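Local coordinates for NIF3-related protein (Bacillus cereus, PDB 2GX8) that is of unknown function but, as a NIF3-family protein, binds zinc ions in a dimetal site and carries a probable regulatory domain, at residues S26-G31 with K379-I384; I35-S40 with E373-K378; E49-G54 with A125-V130; K62-V67 with A86-A91. All blocks are in the same frame, centred on the assembly; numbering follows the deposited sequence.

How the contacts relate
From the N terminus the chain opens four concentric loops, none crossing another. Contact 1 closes the outermost, joining the leader of helix 31-38 to the turn before strand 383-386. Inside it, contact 2 sets helix 31-38 against the end of helix 362-377. Contact 3 lies within that loop and pairs the start of strand 54-56 with the end of strand 122-125. Contact 4, the innermost, places strand 66-70 beside strand 88-91. Contacts 1, 3 and 4 thus span the five-stranded sheet from one outer strand to the other. Helix 31-38 packs against it through Ile35 and Phe38 on Ile90 of contact 4, and Phe38 also touches Ala126 and Val130 of contact 3.

Contact 1: residues S26-G31 with K379-I384; sequences SKIPNG and KLNVHI
Lys379, a residue with left-handed backbone angles (phi 58°), turns its carbonyl toward the first modelled residue of the chain, and Ser26 OG donates to Lys379 O at 3.2 Å. The hydroxyl arrives from above the carbonyl plane rather than on a lone pair, and with the 3.2 Å length this suggests a modest bond. Donor and acceptor then change sides: Asn381 N gives its hydrogen to Lys27 O over 2.8 Å, nearly straight at 166°. The same oxygen lies 3.6 Å from Leu380 CA in a CA-H...O contact. The positive phi has a structural reason, since Lys379 is the C-prime residue of the Schellman motif that ends helix 362-377, with Leu380 N reaching back to Val375 O. Asn381 follows as the centre of an inverse gamma turn, ahead of strand 383-386. Leu380 brings both methyls to Pro29, CD2 standing 3.8 Å from Pro29 CB, while Pro29 also packs on Ile34 of helix 31-38. Alongside Leu380 runs the extended chain of Lys27, its CG anti to the backbone N (chi1 165°); Lys27 CD is 4.0 Å from Leu380 CD2, and NZ continues to a salt bridge with Glu33. Ser26 CB also meets Asn381 CB at 3.9 Å.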
loop_
_atom_site.group_PDB
_atom_site.type_symbol
_atom_site.label_atom_id
_atom_site.label_comp_id
_atom_site.label_asym_id
_atom_site.label_seq_id
_atom_site.Cartn_x
_atom_site.Cartn_y
_atom_site.Cartn_z
ATOM N N SER C 26 36.743 17.445 -39.708
ATOM C CA SER C 26 35.972 16.621 -38.730
ATOM C C SER C 26 36.274 17.003 -37.282
ATOM O O SER C 26 37.425 17.269 -36.914
ATOM C CB SER C 26 36.210 15.116 -38.952
ATOM O OG SER C 26 35.517 14.648 -40.106
ATOM N N LYS C 27 35.209 17.025 -36.483
ATOM C CA LYS C 27 35.239 17.342 -35.058
ATOM C C LYS C 27 35.086 16.065 -34.198
ATOM O O LYS C 27 34.287 15.172 -34.535
ATOM C CB LYS C 27 34.075 18.299 -34.749
ATOM C CG LYS C 27 33.717 18.452 -33.272
ATOM C CD LYS C 27 32.349 19.070 -33.122
ATOM C CE LYS C 27 31.967 19.200 -31.675
ATOM N NZ LYS C 27 30.651 19.872 -31.578
ATOM N N ILE C 28 35.853 15.981 -33.103
ATOM C CA ILE C 28 35.706 14.886 -32.143
ATOM C C ILE C 28 34.649 15.379 -31.159
ATOM O O ILE C 28 34.845 16.394 -30.480
ATOM C CB ILE C 28 37.012 14.541 -31.394
ATOM C CG1 ILE C 28 38.131 14.174 -32.375
ATOM C CG2 ILE C 28 36.781 13.394 -30.431
ATOM C CD1 ILE C 28 39.448 13.813 -31.702
ATOM N N PRO C 29 33.515 14.673 -31.094
ATOM C CA PRO C 29 32.400 15.076 -30.257
ATOM C C PRO C 29 32.551 14.614 -28.832
ATOM O O PRO C 29 33.417 13.797 -28.536
ATOM C CB PRO C 29 31.240 14.302 -30.866
ATOM C CG PRO C 29 31.867 13.038 -31.287
ATOM C CD PRO C 29 33.221 13.425 -31.821
ATOM N N ASN C 30 31.707 15.143 -27.957
ATOM C CA ASN C 30 31.697 14.679 -26.595
ATOM C C ASN C 30 30.564 13.661 -26.453
ATOM O O ASN C 30 29.797 13.456 -27.391
ATOM C CB ASN C 30 31.642 15.841 -25.589
ATOM C CG ASN C 30 30.314 16.562 -25.572
ATOM O OD1 ASN C 30 29.294 16.034 -25.988
ATOM N ND2 ASN C 30 30.318 17.766 -25.043
ATOM N N GLY C 31 30.461 13.010 -25.305
ATOM C CA GLY C 31 29.410 12.015 -25.100
ATOM C C GLY C 31 28.001 12.554 -25.282
ATOM O O GLY C 31 27.154 11.874 -25.884
ATOM N N LYS C 379 29.328 15.105 -39.752
ATOM C CA LYS C 379 30.785 15.287 -39.855
ATOM C C LYS C 379 31.612 14.869 -38.647
ATOM O O LYS C 379 32.804 15.189 -38.588
ATOM C CB LYS C 379 31.140 16.760 -40.164
ATOM C CG LYS C 379 30.384 17.504 -41.301
ATOM C CD LYS C 379 30.679 17.045 -42.745
ATOM C CE LYS C 379 29.789 15.880 -43.217
ATOM N NZ LYS C 379 29.953 15.578 -44.677
ATOM N N LEU C 380 30.990 14.168 -37.698
ATOM C CA LEU C 380 31.641 13.748 -36.451
ATOM C C LEU C 380 32.641 12.631 -36.620
ATOM O O LEU C 380 32.408 11.662 -37.341
ATOM C CB LEU C 380 30.608 13.356 -35.396
ATOM C CG LEU C 380 29.772 14.522 -34.892
ATOM C CD1 LEU C 380 28.802 14.058 -33.833
ATOM C CD2 LEU C 380 30.690 15.613 -34.349
ATOM N N ASN C 381 33.755 12.772 -35.924
ATOM C CA ASN C 381 34.834 11.819 -36.016
ATOM C C ASN C 381 34.707 10.752 -34.922
ATOM O O ASN C 381 35.456 10.761 -33.938
ATOM C CB ASN C 381 36.167 12.568 -35.934
ATOM C CG ASN C 381 37.359 11.688 -36.244
ATOM O OD1 ASN C 381 37.230 10.476 -36.394
ATOM N ND2 ASN C 381 38.535 12.303 -36.348
ATOM N N VAL C 382 33.736 9.853 -35.109
ATOM C CA VAL C 382 33.477 8.750 -34.177
ATOM C C VAL C 382 33.268 7.457 -34.947
ATOM O O VAL C 382 32.568 7.431 -35.957
ATOM C CB VAL C 382 32.173 8.910 -33.333
ATOM C CG1 VAL C 382 32.267 8.037 -32.095
ATOM C CG2 VAL C 382 31.943 10.312 -32.886
ATOM N N HIS C 383 33.853 6.383 -34.437
ATOM C CA HIS C 383 33.703 5.061 -35.004
ATOM C C HIS C 383 32.754 4.305 -34.050
ATOM O O HIS C 383 33.031 4.198 -32.864
ATOM C CB HIS C 383 35.076 4.386 -35.050
ATOM C CG HIS C 383 35.138 3.150 -35.903
ATOM N ND1 HIS C 383 34.209 2.129 -35.823
ATOM C CD2 HIS C 383 36.067 2.738 -36.803
ATOM C CE1 HIS C 383 34.539 1.163 -36.662
ATOM N NE2 HIS C 383 35.668 1.502 -37.262
ATOM N N ILE C 384 31.629 3.802 -34.542
ATOM C CA ILE C 384 30.707 3.048 -33.682
ATOM C C ILE C 384 30.987 1.555 -33.882
ATOM O O ILE C 384 31.272 1.125 -35.003
ATOM C CB ILE C 384 29.207 3.364 -34.010
ATOM C CG1 ILE C 384 28.958 4.877 -34.172
ATOM C CG2 ILE C 384 28.254 2.708 -33.026
ATOM C CD1 ILE C 384 29.289 5.737 -32.985
#

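Contact 2: residues I35-S40 with E373-K378; sequences ISLFES and EKVDAK
Helix 31-38 presents Leu37 to the C-terminal end of helix 362-377, where Lys374 and Val375, with Lys378 just past the helix, receive it. The two backbones come closest at Leu37 and Lys374, whose CA atoms are 6.9 Å apart. Leu37 accounts for most of the area buried on its side, and its methyls do the touching. Its CD2 lies 3.8 Å from Lys378 CD and 3.6 Å from Lys378 NZ, so the leucine meets the lysine along the outer part of its chain. That chain is extended beyond CG, which carries the methylenes across the leucine tip. Leu37 CD1 approaches Val375 CG1 more loosely, at 4.5 Å, and also packs on Leu380. In this surface helix-helix contact Leu37 supplies the apolar part, with Lys378 across its CD2 and Val375 more distant on CD1, while Lys374 turns to Ser40. Bends at chi2 (-76°) and chi3 (-69°) fold the Lys374 chain back, bringing Lys374 CE to 3.4 Å from Ser40 OG. Ser40 is itself anchored within its own segment, OG donating to Leu37 O at 2.7 Å from 42° above the carbonyl plane. That bond sets the direction of the hydroxyl, which lies beside Lys374 CE. Lys374 additionally touches Met41.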
loop_
_atom_site.group_PDB
_atom_site.type_symbol
_atom_site.label_atom_id
_atom_site.label_comp_id
_atom_site.label_asym_id
_atom_site.label_seq_id
_atom_site.Cartn_x
_atom_site.Cartn_y
_atom_site.Cartn_z
ATOM N N ILE C 35 25.028 10.990 -27.608
ATOM C CA ILE C 35 23.813 10.598 -26.910
ATOM C C ILE C 35 22.617 11.388 -27.414
ATOM O O ILE C 35 21.553 10.824 -27.637
ATOM C CB ILE C 35 24.020 10.728 -25.379
ATOM C CG1 ILE C 35 24.969 9.626 -24.928
ATOM C CG2 ILE C 35 22.724 10.673 -24.610
ATOM C CD1 ILE C 35 24.576 8.263 -25.437
ATOM N N SER C 36 22.814 12.680 -27.650
ATOM C CA SER C 36 21.745 13.528 -28.151
ATOM C C SER C 36 21.297 13.087 -29.551
ATOM O O SER C 36 20.135 13.239 -29.901
ATOM C CB SER C 36 22.168 14.989 -28.155
ATOM O OG SER C 36 21.039 15.812 -28.282
ATOM N N LEU C 37 22.219 12.530 -30.333
ATOM C CA LEU C 37 21.896 12.014 -31.667
ATOM C C LEU C 37 21.287 10.620 -31.615
ATOM O O LEU C 37 20.606 10.206 -32.552
ATOM C CB LEU C 37 23.127 11.991 -32.573
ATOM C CG LEU C 37 23.620 13.343 -33.108
ATOM C CD1 LEU C 37 24.882 13.166 -33.937
ATOM C CD2 LEU C 37 22.536 14.021 -33.950
ATOM N N PHE C 38 21.555 9.883 -30.537
ATOM C CA PHE C 38 20.993 8.549 -30.356
ATOM C C PHE C 38 19.541 8.689 -29.964
ATOM O O PHE C 38 18.678 7.939 -30.435
ATOM C CB PHE C 38 21.732 7.766 -29.252
ATOM C CG PHE C 38 21.059 6.466 -28.873
ATOM C CD1 PHE C 38 20.295 6.368 -27.707
ATOM C CD2 PHE C 38 21.149 5.351 -29.701
ATOM C CE1 PHE C 38 19.645 5.171 -27.360
ATOM C CE2 PHE C 38 20.513 4.154 -29.366
ATOM C CZ PHE C 38 19.753 4.062 -28.198
ATOM N N GLU C 39 19.286 9.652 -29.087
ATOM C CA GLU C 39 17.949 9.900 -28.575
ATOM C C GLU C 39 16.998 10.490 -29.612
ATOM O O GLU C 39 15.792 10.499 -29.397
ATOM C CB GLU C 39 18.007 10.743 -27.297
ATOM C CG GLU C 39 18.587 9.954 -26.131
ATOM C CD GLU C 39 18.842 10.761 -24.871
ATOM O OE1 GLU C 39 19.468 10.190 -23.948
ATOM O OE2 GLU C 39 18.459 11.957 -24.792
ATOM N N SER C 40 17.536 10.961 -30.733
ATOM C CA SER C 40 16.689 11.459 -31.807
ATOM C C SER C 40 15.955 10.260 -32.426
ATOM O O SER C 40 14.816 10.375 -32.895
ATOM C CB SER C 40 17.520 12.187 -32.868
ATOM O OG SER C 40 18.395 11.300 -33.554
ATOM N N GLU C 373 25.445 6.187 -39.205
ATOM C CA GLU C 373 24.798 6.980 -40.245
ATOM C C GLU C 373 24.552 8.431 -39.781
ATOM O O GLU C 373 24.808 9.378 -40.535
ATOM C CB GLU C 373 23.493 6.261 -40.609
ATOM C CG GLU C 373 22.820 6.589 -41.918
ATOM C CD GLU C 373 21.717 5.577 -42.274
ATOM O OE1 GLU C 373 21.706 4.438 -41.742
ATOM O OE2 GLU C 373 20.863 5.926 -43.113
ATOM N N LYS C 374 24.085 8.604 -38.542
ATOM C CA LYS C 374 23.816 9.937 -37.970
ATOM C C LYS C 374 25.087 10.731 -37.684
ATOM O O LYS C 374 25.129 11.940 -37.894
ATOM C CB LYS C 374 23.020 9.829 -36.662
ATOM C CG LYS C 374 21.653 9.131 -36.758
ATOM C CD LYS C 374 20.543 9.981 -37.389
ATOM C CE LYS C 374 20.159 11.131 -36.475
ATOM N NZ LYS C 374 18.939 11.824 -36.950
ATOM N N VAL C 375 26.115 10.053 -37.184
ATOM C CA VAL C 375 27.365 10.729 -36.852
ATOM C C VAL C 375 28.144 11.055 -38.114
ATOM O O VAL C 375 29.002 11.944 -38.100
ATOM C CB VAL C 375 28.245 9.956 -35.783
ATOM C CG1 VAL C 375 27.395 9.541 -34.602
ATOM C CG2 VAL C 375 28.956 8.731 -36.359
ATOM N N ASP C 376 27.846 10.348 -39.205
ATOM C CA ASP C 376 28.506 10.622 -40.485
ATOM C C ASP C 376 27.820 11.792 -41.177
ATOM O O ASP C 376 28.478 12.611 -41.830
ATOM C CB ASP C 376 28.566 9.382 -41.384
ATOM C CG ASP C 376 29.415 8.269 -40.782
ATOM O OD1 ASP C 376 30.047 8.509 -39.727
ATOM O OD2 ASP C 376 29.434 7.147 -41.338
ATOM N N ALA C 377 26.501 11.874 -41.001
ATOM C CA ALA C 377 25.708 12.971 -41.552
ATOM C C ALA C 377 26.101 14.306 -40.896
ATOM O O ALA C 377 25.926 15.377 -41.485
ATOM C CB ALA C 377 24.204 12.694 -41.377
ATOM N N LYS C 378 26.655 14.234 -39.686
ATOM C CA LYS C 378 27.056 15.441 -38.963
ATOM C C LYS C 378 28.564 15.649 -38.804
ATOM O O LYS C 378 29.007 16.284 -37.851
ATOM C CB LYS C 378 26.284 15.577 -37.645
ATOM C CG LYS C 378 24.832 15.917 -37.912
ATOM C CD LYS C 378 23.999 16.148 -36.677
ATOM C CE LYS C 378 22.603 16.573 -37.122
ATOM N NZ LYS C 378 21.679 16.816 -35.991
#

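Contact 3: residues E49-G54 with A125-V130; sequences EGDKIG and AAHTNV
The carboxylate of Asp51 grips three donors on the segment 125-130. Thr128 N donates to Asp51 OD1 at 2.8 Å, on the syn side but tilted from the carboxylate plane. Thr128 OG1 also donates to this oxygen; the modelled 2.5 Å separating it from Asp51 OD1 is doubtfully short. Thr128 OG1 is also bonded to Met48 N. The second oxygen holds the imidazole: His127 ND1 donates to Asp51 OD2 at 2.9 Å and 147°, again syn, with the acceptor at the ring edge and the two planes turned 54° apart. Asp51 CG lies anti to its N (chi1 -162°), which extends the carboxylate across to both residues. Farther along, the backbones form an antiparallel hydrogen-bonded pair, Gly54 N to Ala125 O at 2.9 Å and Ala125 N to Gly54 O at 2.8 Å. Between these two sets of bonds packs Ile53, its CG2 3.8 Å from His127 CB and 3.4 Å from His127 N. The His127 side chain, not itself a zinc ligand, is about 4 Å from a bound zinc ion, and its ring meets ligand His92 edge-to-face. The loop leads into helix 128-132, which bears ligand Asp131; by holding His127, Asp51 probably helps order the surroundings of the NIF3-family dimetal site.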
loop_
_atom_site.group_PDB
_atom_site.type_symbol
_atom_site.label_atom_id
_atom_site.label_comp_id
_atom_site.label_asym_id
_atom_site.label_seq_id
_atom_site.Cartn_x
_atom_site.Cartn_y
_atom_site.Cartn_z
ATOM N N GLU C 49 6.777 2.627 -18.196
ATOM C CA GLU C 49 6.606 2.896 -16.765
ATOM C C GLU C 49 7.604 2.091 -15.908
ATOM O O GLU C 49 7.684 0.858 -16.010
ATOM C CB GLU C 49 5.134 2.611 -16.369
ATOM C CG GLU C 49 4.831 2.558 -14.862
ATOM C CD GLU C 49 5.059 3.879 -14.147
ATOM O OE1 GLU C 49 4.727 4.941 -14.723
ATOM O OE2 GLU C 49 5.551 3.845 -12.997
ATOM N N GLY C 50 8.402 2.799 -15.110
ATOM C CA GLY C 50 9.370 2.140 -14.237
ATOM C C GLY C 50 10.645 1.581 -14.866
ATOM O O GLY C 50 11.427 0.900 -14.176
ATOM N N ASP C 51 10.863 1.859 -16.159
ATOM C CA ASP C 51 12.082 1.412 -16.860
ATOM C C ASP C 51 13.250 2.278 -16.363
ATOM O O ASP C 51 13.048 3.418 -15.896
ATOM C CB ASP C 51 11.922 1.465 -18.405
ATOM C CG ASP C 51 12.979 0.616 -19.173
ATOM O OD1 ASP C 51 13.244 0.929 -20.355
ATOM O OD2 ASP C 51 13.544 -0.350 -18.616
ATOM N N LYS C 52 14.458 1.718 -16.457
ATOM C CA LYS C 52 15.682 2.349 -15.992
ATOM C C LYS C 52 16.613 2.631 -17.180
ATOM O O LYS C 52 17.351 1.753 -17.612
ATOM C CB LYS C 52 16.375 1.395 -15.001
ATOM C CG LYS C 52 15.480 0.794 -13.892
ATOM C CD LYS C 52 15.285 1.686 -12.655
ATOM C CE LYS C 52 14.409 2.949 -12.857
ATOM N NZ LYS C 52 14.426 3.880 -11.666
ATOM N N ILE C 53 16.582 3.850 -17.717
ATOM C CA ILE C 53 17.428 4.198 -18.872
ATOM C C ILE C 53 18.235 5.510 -18.714
ATOM O O ILE C 53 18.066 6.235 -17.739
ATOM C CB ILE C 53 16.605 4.225 -20.175
ATOM C CG1 ILE C 53 15.703 5.460 -20.237
ATOM C CG2 ILE C 53 15.796 2.917 -20.347
ATOM C CD1 ILE C 53 15.039 5.593 -21.552
ATOM N N GLY C 54 19.117 5.791 -19.675
ATOM C CA GLY C 54 19.977 6.976 -19.624
ATOM C C GLY C 54 21.406 6.706 -19.131
ATOM O O GLY C 54 21.862 5.576 -19.115
ATOM N N ALA C 125 22.099 3.355 -20.727
ATOM C CA ALA C 125 21.098 2.315 -20.999
ATOM C C ALA C 125 19.993 2.781 -21.932
ATOM O O ALA C 125 19.425 3.856 -21.755
ATOM C CB ALA C 125 20.508 1.793 -19.728
ATOM N N ALA C 126 19.696 1.962 -22.930
ATOM C CA ALA C 126 18.606 2.231 -23.854
ATOM C C ALA C 126 17.733 0.994 -23.860
ATOM O O ALA C 126 17.876 0.140 -24.738
ATOM C CB ALA C 126 19.160 2.448 -25.196
ATOM N N HIS C 127 16.837 0.882 -22.887
ATOM C CA HIS C 127 16.053 -0.335 -22.763
ATOM C C HIS C 127 14.733 -0.353 -23.528
ATOM O O HIS C 127 14.753 -0.542 -24.737
ATOM C CB HIS C 127 15.957 -0.791 -21.291
ATOM C CG HIS C 127 15.428 -2.187 -21.112
ATOM N ND1 HIS C 127 14.686 -2.569 -20.009
ATOM C CD2 HIS C 127 15.493 -3.276 -21.915
ATOM C CE1 HIS C 127 14.330 -3.837 -20.133
ATOM N NE2 HIS C 127 14.798 -4.287 -21.285
ATOM N N THR C 128 13.596 -0.147 -22.868
ATOM C CA THR C 128 12.322 -0.253 -23.589
ATOM C C THR C 128 12.139 0.742 -24.717
ATOM O O THR C 128 11.358 0.495 -25.630
ATOM C CB THR C 128 11.087 -0.258 -22.684
ATOM O OG1 THR C 128 11.192 0.826 -21.762
ATOM C CG2 THR C 128 10.966 -1.600 -21.934
ATOM N N ASN C 129 12.835 1.863 -24.662
ATOM C CA ASN C 129 12.748 2.806 -25.782
ATOM C C ASN C 129 13.259 2.211 -27.132
ATOM O O ASN C 129 12.831 2.641 -28.192
ATOM C CB ASN C 129 13.388 4.176 -25.444
ATOM C CG ASN C 129 14.859 4.072 -24.975
ATOM O OD1 ASN C 129 15.705 4.854 -25.406
ATOM N ND2 ASN C 129 15.157 3.116 -24.097
ATOM N N VAL C 130 14.152 1.221 -27.076
ATOM C CA VAL C 130 14.688 0.551 -28.276
ATOM C C VAL C 130 13.748 -0.618 -28.701
ATOM O O VAL C 130 13.748 -1.059 -29.850
ATOM C CB VAL C 130 16.181 0.118 -28.067
ATOM C CG1 VAL C 130 16.730 -0.675 -29.246
ATOM C CG2 VAL C 130 17.050 1.343 -27.836
#

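Contact 4: residues K62-V67 with A86-A91; sequences KPVRHV and ANVIIA
Polar contacts gather on Asn87, which is held through both its backbone and its side chain. Lys62 NZ donates to Asn87 O at 3.0 Å, coming from 41° above the carbonyl plane, and the ammonium has a second acceptor in Ala59 O. The side-chain amide makes the second bond: Asn87 ND2 gives a hydrogen to Pro63 O at 3.1 Å and 160°, with the acceptor close to the amide plane. Asn87 CG sits between the backbone N and the carbonyl carbon (chi1 58°), a torsion that swings the amide over to the 62-67 segment. With ND2 so engaged, OD1 faces hydrocarbon; Asn87 OD1 lies 3.3 Å from Val64 CG1 and, although buried, has no polar partner in the model.

Main-chain contacts are looser. His66 O takes a weak bond from Asn87 N, and Ala86 CA approaches the same His66 O at 3.2 Å in a CA-H...O contact. Val67 CA points to Val88 O in a second contact of this type.

Apolar packing centres on Val88, whose two methyls are divided between different partners. Val88 CG2 meets Val64 CG2 at 3.8 Å, the side chains crossing at nearly a right angle. Val88 CG1 lies 4.0 Å from Val67 CG1, these two valines running side by side and pointing the same way. Val67 CG1 also touches Ile90 CD1 at 4.3 Å. Ile34 of helix 31-38 covers Val64 and Val67. The segments bring together neighbouring parallel strands of a beta-alpha-beta crossover, strand 66-70, helix 75-84 and strand 88-91.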
loop_
_atom_site.group_PDB
_atom_site.type_symbol
_atom_site.label_atom_id
_atom_site.label_comp_id
_atom_site.label_asym_id
_atom_site.label_seq_id
_atom_site.Cartn_x
_atom_site.Cartn_y
_atom_site.Cartn_z
ATOM N N LYS C 62 33.111 14.634 -22.308
ATOM C CA LYS C 62 34.505 14.282 -22.547
ATOM C C LYS C 62 34.620 13.827 -24.009
ATOM O O LYS C 62 33.650 13.340 -24.550
ATOM C CB LYS C 62 34.896 13.151 -21.569
ATOM C CG LYS C 62 34.092 11.823 -21.759
ATOM C CD LYS C 62 34.176 10.873 -20.552
ATOM C CE LYS C 62 33.821 9.393 -20.915
ATOM N NZ LYS C 62 32.621 9.220 -21.804
ATOM N N PRO C 63 35.780 14.024 -24.674
ATOM C CA PRO C 63 35.947 13.581 -26.080
ATOM C C PRO C 63 35.737 12.075 -26.284
ATOM O O PRO C 63 36.338 11.274 -25.566
ATOM C CB PRO C 63 37.402 13.955 -26.396
ATOM C CG PRO C 63 37.685 15.086 -25.481
ATOM C CD PRO C 63 36.978 14.739 -24.192
ATOM N N VAL C 64 34.900 11.703 -27.257
ATOM C CA VAL C 64 34.571 10.289 -27.531
ATOM C C VAL C 64 34.953 9.892 -28.969
ATOM O O VAL C 64 34.265 10.272 -29.916
ATOM C CB VAL C 64 33.060 10.010 -27.295
ATOM C CG1 VAL C 64 32.721 8.533 -27.553
ATOM C CG2 VAL C 64 32.635 10.410 -25.892
ATOM N N ARG C 65 36.044 9.141 -29.130
ATOM C CA ARG C 65 36.521 8.718 -30.451
ATOM C C ARG C 65 35.887 7.413 -30.914
ATOM O O ARG C 65 35.864 7.130 -32.104
ATOM C CB ARG C 65 38.037 8.496 -30.448
ATOM C CG ARG C 65 38.916 9.646 -29.965
ATOM C CD ARG C 65 40.362 9.134 -29.834
ATOM N NE ARG C 65 41.294 10.033 -29.137
ATOM C CZ ARG C 65 41.964 11.025 -29.721
ATOM N NH1 ARG C 65 41.785 11.282 -31.014
ATOM N NH2 ARG C 65 42.806 11.778 -29.011
ATOM N N HIS C 66 35.425 6.598 -29.971
ATOM C CA HIS C 66 34.856 5.280 -30.258
ATOM C C HIS C 66 33.751 4.954 -29.290
ATOM O O HIS C 66 33.874 5.239 -28.106
ATOM C CB HIS C 66 35.890 4.174 -30.080
ATOM C CG HIS C 66 37.001 4.191 -31.078
ATOM N ND1 HIS C 66 38.120 4.987 -30.933
ATOM C CD2 HIS C 66 37.194 3.470 -32.206
ATOM C CE1 HIS C 66 38.935 4.780 -31.950
ATOM N NE2 HIS C 66 38.398 3.861 -32.734
ATOM N N VAL C 67 32.692 4.330 -29.796
ATOM C CA VAL C 67 31.523 3.923 -28.982
ATOM C C VAL C 67 31.209 2.441 -29.235
ATOM O O VAL C 67 31.391 1.960 -30.358
ATOM C CB VAL C 67 30.271 4.769 -29.352
ATOM C CG1 VAL C 67 29.161 4.599 -28.362
ATOM C CG2 VAL C 67 30.652 6.279 -29.439
ATOM N N ALA C 86 36.989 2.590 -26.590
ATOM C CA ALA C 86 35.635 3.091 -26.454
ATOM C C ALA C 86 35.404 3.563 -25.032
ATOM O O ALA C 86 35.539 2.797 -24.070
ATOM C CB ALA C 86 34.622 2.005 -26.826
ATOM N N ASN C 87 35.033 4.819 -24.872
ATOM C CA ASN C 87 34.769 5.280 -23.519
ATOM C C ASN C 87 33.289 5.519 -23.252
ATOM O O ASN C 87 32.936 6.261 -22.326
ATOM C CB ASN C 87 35.638 6.505 -23.165
ATOM C CG ASN C 87 35.427 7.664 -24.104
ATOM O OD1 ASN C 87 34.833 7.515 -25.162
ATOM N ND2 ASN C 87 35.925 8.837 -23.719
ATOM N N VAL C 88 32.443 4.911 -24.091
ATOM C CA VAL C 88 30.988 4.953 -23.951
ATOM C C VAL C 88 30.416 3.677 -24.518
ATOM O O VAL C 88 30.661 3.345 -25.697
ATOM C CB VAL C 88 30.275 6.093 -24.728
ATOM C CG1 VAL C 88 28.756 5.951 -24.579
ATOM C CG2 VAL C 88 30.711 7.508 -24.260
ATOM N N ILE C 89 29.644 2.975 -23.689
ATOM C CA ILE C 89 28.944 1.789 -24.135
ATOM C C ILE C 89 27.423 2.048 -24.122
ATOM O O ILE C 89 26.853 2.461 -23.087
ATOM C CB ILE C 89 29.244 0.560 -23.235
ATOM C CG1 ILE C 89 30.757 0.269 -23.188
ATOM C CG2 ILE C 89 28.482 -0.606 -23.723
ATOM C CD1 ILE C 89 31.182 -0.917 -22.248
ATOM N N ILE C 90 26.773 1.850 -25.266
ATOM C CA ILE C 90 25.331 1.977 -25.314
ATOM C C ILE C 90 24.802 0.575 -25.239
ATOM O O ILE C 90 24.996 -0.232 -26.154
ATOM C CB ILE C 90 24.831 2.666 -26.579
ATOM C CG1 ILE C 90 25.239 4.115 -26.566
ATOM C CG2 ILE C 90 23.293 2.624 -26.651
ATOM C CD1 ILE C 90 24.868 4.825 -27.817
ATOM N N ALA C 91 24.124 0.281 -24.136
ATOM C CA ALA C 91 23.603 -1.055 -23.881
ATOM C C ALA C 91 22.105 -1.077 -23.823
ATOM O O ALA C 91 21.501 -0.122 -23.335
ATOM C CB ALA C 91 24.144 -1.558 -22.568
#